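Local coordinates for hypothetical protein TT1465 (Thermus thermophilus, PDB 1WEK) that is of unknown function but folds as a Rossmann-like parallel alpha/beta protein of the SLOG clan and assembles from six copies, at residues A[172-175]-A[176-180]; A[46-49]-A[50-54]; A[23-26]-A[27-31]. One frame throughout, in Å; residues are numbered along the deposited sequence.

Interaction 1: A[172-175]-A[176-180]; sequences YWEG and LVRWL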
loop_
_atom_site.group_PDB
_atom_site.type_symbol
_atom_site.label_atom_id
_atom_site.label_comp_id
_atom_site.label_asym_id
_atom_site.label_seq_id
_atom_site.Cartn_x
_atom_site.Cartn_y
_atom_site.Cartn_z
ATOM N N TYR A 172 32.743 30.996 14.126
ATOM C CA TYR A 172 32.708 29.549 13.993
ATOM C C TYR A 172 32.502 29.110 12.541
ATOM O O TYR A 172 33.149 28.174 12.068
ATOM C CB TYR A 172 31.596 28.973 14.863
ATOM C CG TYR A 172 31.673 27.476 15.029
ATOM C CD1 TYR A 172 32.368 26.912 16.091
ATOM C CD2 TYR A 172 31.056 26.621 14.114
ATOM C CE1 TYR A 172 32.440 25.530 16.244
ATOM C CE2 TYR A 172 31.124 25.246 14.255
ATOM C CZ TYR A 172 31.812 24.704 15.325
ATOM O OH TYR A 172 31.841 23.339 15.494
ATOM N N TRP A 173 31.611 29.793 11.832
ATOM C CA TRP A 173 31.304 29.463 10.443
ATOM C C TRP A 173 32.227 30.092 9.405
ATOM O O TRP A 173 32.197 29.724 8.223
ATOM C CB TRP A 173 29.872 29.888 10.144
ATOM C CG TRP A 173 28.895 29.181 10.980
ATOM C CD1 TRP A 173 28.348 29.609 12.159
ATOM C CD2 TRP A 173 28.375 27.872 10.746
ATOM N NE1 TRP A 173 27.517 28.644 12.671
ATOM C CE2 TRP A 173 27.515 27.565 11.825
ATOM C CE3 TRP A 173 28.556 26.923 9.729
ATOM C CZ2 TRP A 173 26.837 26.350 11.915
ATOM C CZ3 TRP A 173 27.884 25.719 9.816
ATOM C CH2 TRP A 173 27.032 25.441 10.904
ATOM N N GLU A 174 33.038 31.044 9.854
ATOM C CA GLU A 174 33.952 31.781 8.996
ATOM C C GLU A 174 34.631 30.935 7.936
ATOM O O GLU A 174 34.562 31.260 6.756
ATOM C CB GLU A 174 35.011 32.494 9.840
ATOM C CG GLU A 174 35.747 33.594 9.092
ATOM C CD GLU A 174 34.789 34.548 8.382
ATOM O OE1 GLU A 174 33.689 34.819 8.929
ATOM O OE2 GLU A 174 35.137 35.037 7.285
ATOM N N GLY A 175 35.289 29.861 8.351
ATOM C CA GLY A 175 35.953 29.004 7.382
ATOM C C GLY A 175 35.012 28.486 6.299
ATOM O O GLY A 175 35.331 28.562 5.115
ATOM N N LEU A 176 33.855 27.958 6.681
ATOM C CA LEU A 176 32.919 27.442 5.685
ATOM C C LEU A 176 32.428 28.544 4.723
ATOM O O LEU A 176 32.422 28.351 3.502
ATOM C CB LEU A 176 31.712 26.811 6.367
ATOM C CG LEU A 176 30.938 25.685 5.673
ATOM C CD1 LEU A 176 29.471 26.019 5.698
ATOM C CD2 LEU A 176 31.422 25.470 4.249
ATOM N N VAL A 177 32.004 29.685 5.275
ATOM C CA VAL A 177 31.518 30.774 4.439
ATOM C C VAL A 177 32.608 31.267 3.484
ATOM O O VAL A 177 32.326 31.566 2.334
ATOM C CB VAL A 177 30.982 31.961 5.279
ATOM C CG1 VAL A 177 30.654 33.131 4.357
ATOM C CG2 VAL A 177 29.713 31.543 6.066
ATOM N N ARG A 178 33.850 31.366 3.948
ATOM C CA ARG A 178 34.915 31.800 3.052
ATOM C C ARG A 178 35.084 30.766 1.924
ATOM O O ARG A 178 35.208 31.135 0.768
ATOM C CB ARG A 178 36.231 32.002 3.809
ATOM C CG ARG A 178 36.159 33.100 4.857
ATOM C CD ARG A 178 37.534 33.637 5.240
ATOM N NE ARG A 178 37.515 34.322 6.531
ATOM C CZ ARG A 178 38.528 35.031 7.027
ATOM N NH1 ARG A 178 39.657 35.165 6.338
ATOM N NH2 ARG A 178 38.419 35.601 8.222
ATOM N N TRP A 179 35.061 29.476 2.251
ATOM C CA TRP A 179 35.200 28.453 1.211
ATOM C C TRP A 179 34.050 28.546 0.222
ATOM O O TRP A 179 34.219 28.275 -0.977
ATOM C CB TRP A 179 35.232 27.039 1.798
ATOM C CG TRP A 179 35.468 25.983 0.743
ATOM C CD1 TRP A 179 36.578 25.845 -0.053
ATOM C CD2 TRP A 179 34.566 24.939 0.350
ATOM N NE1 TRP A 179 36.422 24.782 -0.916
ATOM C CE2 TRP A 179 35.197 24.207 -0.690
ATOM C CE3 TRP A 179 33.290 24.547 0.775
ATOM C CZ2 TRP A 179 34.586 23.101 -1.313
ATOM C CZ3 TRP A 179 32.682 23.438 0.153
ATOM C CH2 TRP A 179 33.336 22.734 -0.878
ATOM N N LEU A 180 32.878 28.923 0.725
ATOM C CA LEU A 180 31.704 29.054 -0.125
ATOM C C LEU A 180 31.893 30.247 -1.058
ATOM O O LEU A 180 31.485 30.207 -2.226
ATOM C CB LEU A 180 30.431 29.237 0.716
ATOM C CG LEU A 180 30.005 28.019 1.549
ATOM C CD1 LEU A 180 28.640 28.271 2.202
ATOM C CD2 LEU A 180 29.914 26.805 0.656
#

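Interaction 2: A[46-49]-A[50-54]; sequences ARFG and EGHPA. With PO4 (phosphate ion), chain G.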
loop_
_atom_site.group_PDB
_atom_site.type_symbol
_atom_site.label_atom_id
_atom_site.label_comp_id
_atom_site.label_asym_id
_atom_site.label_seq_id
_atom_site.Cartn_x
_atom_site.Cartn_y
_atom_site.Cartn_z
ATOM N N ALA A 46 26.107 17.956 18.921
ATOM C CA ALA A 46 25.658 16.969 19.894
ATOM C C ALA A 46 26.729 16.778 20.974
ATOM O O ALA A 46 26.510 16.044 21.943
ATOM C CB ALA A 46 25.411 15.647 19.207
ATOM N N ARG A 47 27.873 17.448 20.815
ATOM C CA ARG A 47 28.997 17.301 21.746
ATOM C C ARG A 47 29.307 18.475 22.674
ATOM O O ARG A 47 30.021 18.304 23.660
ATOM C CB ARG A 47 30.264 16.934 20.957
ATOM C CG ARG A 47 30.028 15.793 19.982
ATOM C CD ARG A 47 31.271 15.356 19.225
ATOM N NE ARG A 47 30.894 14.431 18.160
ATOM C CZ ARG A 47 31.713 13.572 17.568
ATOM N NH1 ARG A 47 32.983 13.503 17.929
ATOM N NH2 ARG A 47 31.248 12.770 16.626
ATOM N N PHE A 48 28.793 19.660 22.364
ATOM C CA PHE A 48 29.039 20.832 23.200
ATOM C C PHE A 48 27.986 20.861 24.319
ATOM O O PHE A 48 26.838 21.245 24.096
ATOM C CB PHE A 48 28.953 22.111 22.351
ATOM C CG PHE A 48 29.961 22.174 21.229
ATOM C CD1 PHE A 48 29.787 23.066 20.170
ATOM C CD2 PHE A 48 31.091 21.356 21.234
ATOM C CE1 PHE A 48 30.714 23.142 19.141
ATOM C CE2 PHE A 48 32.034 21.421 20.202
ATOM C CZ PHE A 48 31.844 22.320 19.151
ATOM N N GLY A 49 28.380 20.450 25.520
ATOM C CA GLY A 49 27.445 20.414 26.633
ATOM C C GLY A 49 27.293 21.667 27.484
ATOM O O GLY A 49 27.782 22.740 27.143
ATOM N N GLU A 50 26.596 21.525 28.606
ATOM C CA GLU A 50 26.368 22.646 29.513
ATOM C C GLU A 50 27.658 23.382 29.820
ATOM O O GLU A 50 28.679 22.758 30.099
ATOM C CB GLU A 50 25.760 22.146 30.817
ATOM C CG GLU A 50 24.360 22.635 31.059
ATOM C CD GLU A 50 23.874 22.312 32.453
ATOM O OE1 GLU A 50 23.817 21.114 32.799
ATOM O OE2 GLU A 50 23.554 23.259 33.202
ATOM N N GLY A 51 27.612 24.711 29.771
ATOM C CA GLY A 51 28.804 25.502 30.050
ATOM C C GLY A 51 29.499 26.017 28.801
ATOM O O GLY A 51 30.140 27.075 28.816
ATOM N N HIS A 52 29.369 25.255 27.719
ATOM C CA HIS A 52 29.960 25.592 26.434
ATOM C C HIS A 52 29.149 26.738 25.812
ATOM O O HIS A 52 27.923 26.767 25.922
ATOM C CB HIS A 52 29.923 24.344 25.539
ATOM C CG HIS A 52 30.752 24.455 24.298
ATOM N ND1 HIS A 52 30.404 25.262 23.236
ATOM C CD2 HIS A 52 31.921 23.861 23.953
ATOM C CE1 HIS A 52 31.321 25.162 22.291
ATOM N NE2 HIS A 52 32.252 24.319 22.699
ATOM N N PRO A 53 29.823 27.694 25.149
ATOM C CA PRO A 53 29.164 28.841 24.513
ATOM C C PRO A 53 28.000 28.451 23.591
ATOM O O PRO A 53 26.953 29.102 23.585
ATOM C CB PRO A 53 30.301 29.502 23.741
ATOM C CG PRO A 53 31.477 29.170 24.541
ATOM C CD PRO A 53 31.269 27.730 24.884
ATOM N N ALA A 54 28.189 27.394 22.809
ATOM C CA ALA A 54 27.152 26.937 21.892
ATOM C C ALA A 54 25.928 26.452 22.651
ATOM O O ALA A 54 24.800 26.639 22.206
ATOM C CB ALA A 54 27.688 25.831 21.021
HETATM P P PO4 G . 26.649 16.989 14.943
HETATM O O1 PO4 G . 26.715 18.354 14.353
HETATM O O2 PO4 G . 27.076 17.037 16.367
HETATM O O3 PO4 G . 27.551 16.083 14.184
HETATM O O4 PO4 G . 25.254 16.482 14.866
#

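Interaction 3: A[23-26]-A[27-31]; sequences AEFV and EGFET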
loop_
_atom_site.group_PDB
_atom_site.type_symbol
_atom_site.label_atom_id
_atom_site.label_comp_id
_atom_site.label_asym_id
_atom_site.label_seq_id
_atom_site.Cartn_x
_atom_site.Cartn_y
_atom_site.Cartn_z
ATOM N N ALA A 23 5.727 3.972 7.423
ATOM C CA ALA A 23 5.148 4.136 8.749
ATOM C C ALA A 23 5.731 5.379 9.419
ATOM O O ALA A 23 5.014 6.133 10.069
ATOM C CB ALA A 23 5.434 2.893 9.603
ATOM N N GLU A 24 7.033 5.591 9.247
ATOM C CA GLU A 24 7.697 6.746 9.847
ATOM C C GLU A 24 7.258 8.056 9.198
ATOM O O GLU A 24 7.067 9.049 9.892
ATOM C CB GLU A 24 9.221 6.578 9.790
ATOM C CG GLU A 24 9.737 5.449 10.684
ATOM C CD GLU A 24 11.253 5.286 10.640
ATOM O OE1 GLU A 24 11.791 4.445 11.399
ATOM O OE2 GLU A 24 11.913 5.996 9.853
ATOM N N PHE A 25 7.093 8.058 7.877
ATOM C CA PHE A 25 6.633 9.246 7.160
ATOM C C PHE A 25 5.206 9.570 7.604
ATOM O O PHE A 25 4.899 10.696 7.994
ATOM C CB PHE A 25 6.617 8.993 5.646
ATOM C CG PHE A 25 7.898 9.341 4.951
ATOM C CD1 PHE A 25 8.455 8.468 4.014
ATOM C CD2 PHE A 25 8.548 10.549 5.220
ATOM C CE1 PHE A 25 9.645 8.794 3.351
ATOM C CE2 PHE A 25 9.743 10.882 4.562
ATOM C CZ PHE A 25 10.290 10.010 3.630
ATOM N N VAL A 26 4.335 8.566 7.534
ATOM C CA VAL A 26 2.942 8.743 7.909
ATOM C C VAL A 26 2.786 9.201 9.350
ATOM O O VAL A 26 1.997 10.100 9.642
ATOM C CB VAL A 26 2.134 7.439 7.688
ATOM C CG1 VAL A 26 0.705 7.624 8.177
ATOM C CG2 VAL A 26 2.108 7.097 6.203
ATOM N N GLU A 27 3.534 8.580 10.252
ATOM C CA GLU A 27 3.462 8.952 11.657
ATOM C C GLU A 27 3.994 10.369 11.810
ATOM O O GLU A 27 3.414 11.192 12.524
ATOM C CB GLU A 27 4.291 7.997 12.511
ATOM C CG GLU A 27 4.101 8.224 14.003
ATOM C CD GLU A 27 5.065 7.424 14.852
ATOM O OE1 GLU A 27 5.101 7.654 16.083
ATOM O OE2 GLU A 27 5.788 6.567 14.290
ATOM N N GLY A 28 5.104 10.648 11.132
ATOM C CA GLY A 28 5.685 11.974 11.193
ATOM C C GLY A 28 4.713 13.041 10.707
ATOM O O GLY A 28 4.580 14.095 11.338
ATOM N N PHE A 29 4.019 12.779 9.601
ATOM C CA PHE A 29 3.077 13.769 9.083
ATOM C C PHE A 29 1.908 13.988 10.054
ATOM O O PHE A 29 1.530 15.128 10.325
ATOM C CB PHE A 29 2.529 13.353 7.711
ATOM C CG PHE A 29 3.585 13.218 6.632
ATOM C CD1 PHE A 29 4.865 13.751 6.803
ATOM C CD2 PHE A 29 3.298 12.535 5.449
ATOM C CE1 PHE A 29 5.846 13.601 5.814
ATOM C CE2 PHE A 29 4.270 12.379 4.452
ATOM C CZ PHE A 29 5.551 12.914 4.637
ATOM N N GLU A 30 1.355 12.890 10.575
ATOM C CA GLU A 30 0.221 12.940 11.502
ATOM C C GLU A 30 0.545 13.762 12.732
ATOM O O GLU A 30 -0.261 14.567 13.187
ATOM C CB GLU A 30 -0.184 11.528 11.947
ATOM C CG GLU A 30 -0.652 10.614 10.820
ATOM C CD GLU A 30 -1.027 9.211 11.294
ATOM O OE1 GLU A 30 -0.414 8.711 12.261
ATOM O OE2 GLU A 30 -1.928 8.597 10.683
ATOM N N THR A 31 1.739 13.556 13.260
ATOM C CA THR A 31 2.182 14.255 14.452
ATOM C C THR A 31 2.463 15.734 14.226
ATOM O O THR A 31 1.808 16.591 14.818
ATOM C CB THR A 31 3.429 13.566 15.015
ATOM O OG1 THR A 31 3.099 12.209 15.316
ATOM C CG2 THR A 31 3.918 14.248 16.265
#

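Interaction 1: A[172-175]-A[176-180]
An i to i+4 salt bridge on one flank of a helix and an indole-leucine-valine cluster on another make up this local contact between Trp-173 to Gly-175 and Leu-176 to Trp-179, within helix 170-185, the crossover helix of the beta-alpha-beta unit that links strands 165-168 and 198-200. Glu-174 OE2 receives NE of Arg-178 at 2.6 Å, through the lone pair turned away from the other carboxylate oxygen. The bond is short but not straight: the N-H...O angle is 140° and the oxygen is tilted from the guanidinium plane. Carboxylate and guanidinium planes stand 74° apart, so this is a single-pronged grip and not a parallel two-bond pairing. Two torsions set it up. Glu-174 sends CG opposite its own backbone N (chi1 -163°) and then bends at chi2, while Arg-178 stays extended from CG to NE.

Trp-173 carries the buried flank. Its benzo edge, at CE3, meets Leu-176 CD1 at 4.2 Å near the ring plane, and its CB lies 4.4 Å from Val-177 CG2; NE1 is spent on Leu-168 O, at the end of the preceding strand. Backbone bonds from Val-177 N to Trp-173 O (3.0 Å) and from Trp-179 N to Gly-175 O (3.0 Å) hold the turn. Trp-179 turns its NE1 to Tyr-172 O of the second subunit, and that bond is reciprocated. The chemistry thus divides the helix: an ion pair, likely to be tempered by solvent around the exposed Arg-178, on one flank, and indoles committed to core and subunit interface elsewhere.

Interaction 2: A[46-49]-A[50-54]
Phe-48 and His-52 lay their rings face to face across a tight turn, an offset stack with centroids 3.9 Å apart and planes only 6° from parallel. The overlap is close: Phe-48 CD1 comes within 3.4 Å of His-52 CE1, and CG sits over the centre of the imidazole. Phe-48 CB also lies over that face, in a CH-pi contact 3.6 Å from the ring centroid. At the phenyl edge, Ala-54 CB packs 3.6 Å from Phe-48 CD1. His-52 swings CG opposite its backbone N (chi1 -168°), and this brings ND1 round to take Ala-54 N, in the imidazole plane, at 3.1 Å. One ring therefore stacks and caps at once, and the bond fixes its rotation.

The other side is looser. Glu-50 and Gly-51 form the exposed corner of a type II turn, closed by His-52 N to Gly-49 O at 3.0 Å, and Glu-50 makes a weak, long ion pair with Arg-86. Upstream, Ala-46 N gives a nearly straight bond of 2.9 Å to phosphate O2, an ion that Gly-141, Gly-143 and Thr-144 also hold. With the His-52 N-cap as its local ending, the loop from strand 39-43 into helix 53-68 is a beta-alpha connection of a Rossmann-like parallel sheet.

Interaction 3: A[23-26]-A[27-31]
Ala-23 takes the amide of Glu-27 on its carbonyl oxygen, and with this bond of 2.9 Å begins a run of four i to i+4 bonds inside helix 17-34. Glu-24 O receives Gly-28 N at 2.8 Å, while its carboxylate goes to the Arg-119 amide. Phe-25 does more. Its O takes Phe-29 N at 2.8 Å and also lies over one face of the Phe-29 ring, 3.2 Å from CG. The two phenyls lie side by side, pointing the same way, with planes 32° apart; Phe-25 CD2 approaches Phe-29 CZ at 3.9 Å. Arg-130 adds a cation-pi contact to Phe-29. Val-26 completes the walk: its O accepts Glu-30 N at 3.0 Å. Glu-30 CG, placed beside its own backbone N (chi1 -62°), runs close past that same oxygen, and OE2 comes 3.8 Å from Val-26 CG1 on its way to a salt bridge with Arg-17 of the third subunit.

Farther on, Glu-27 O accepts both the amide and the hydroxyl of Thr-31, from opposite faces of its plane. Chemically, the phenyls pack on helix 121-130 of their own chain and also touch the second subunit, while the buried carboxylate of Glu-30 is probably stabilised as an anion by that arginine of the third.

From the N terminus the three contacts come in series, 3, then 2, then 1; each closes only a helical or tight turn, and none nests within or crosses another. Interaction 3 belongs to a helix that precedes the first strand and packs by strand 114-118, one edge of the sheet. Interaction 2 bridges the central strand 39-43 and its following helix. Interaction 1 lies toward the other edge, between strands 165-168 and 198-200. Interactions 1 and 2 meet where Tyr-172 OH packs 3.8 Å from Phe-48 CZ, whereas interaction 3 stands across the chain's centre, its nearest atoms about 19 Å from interaction 2. All three touch the second subunit.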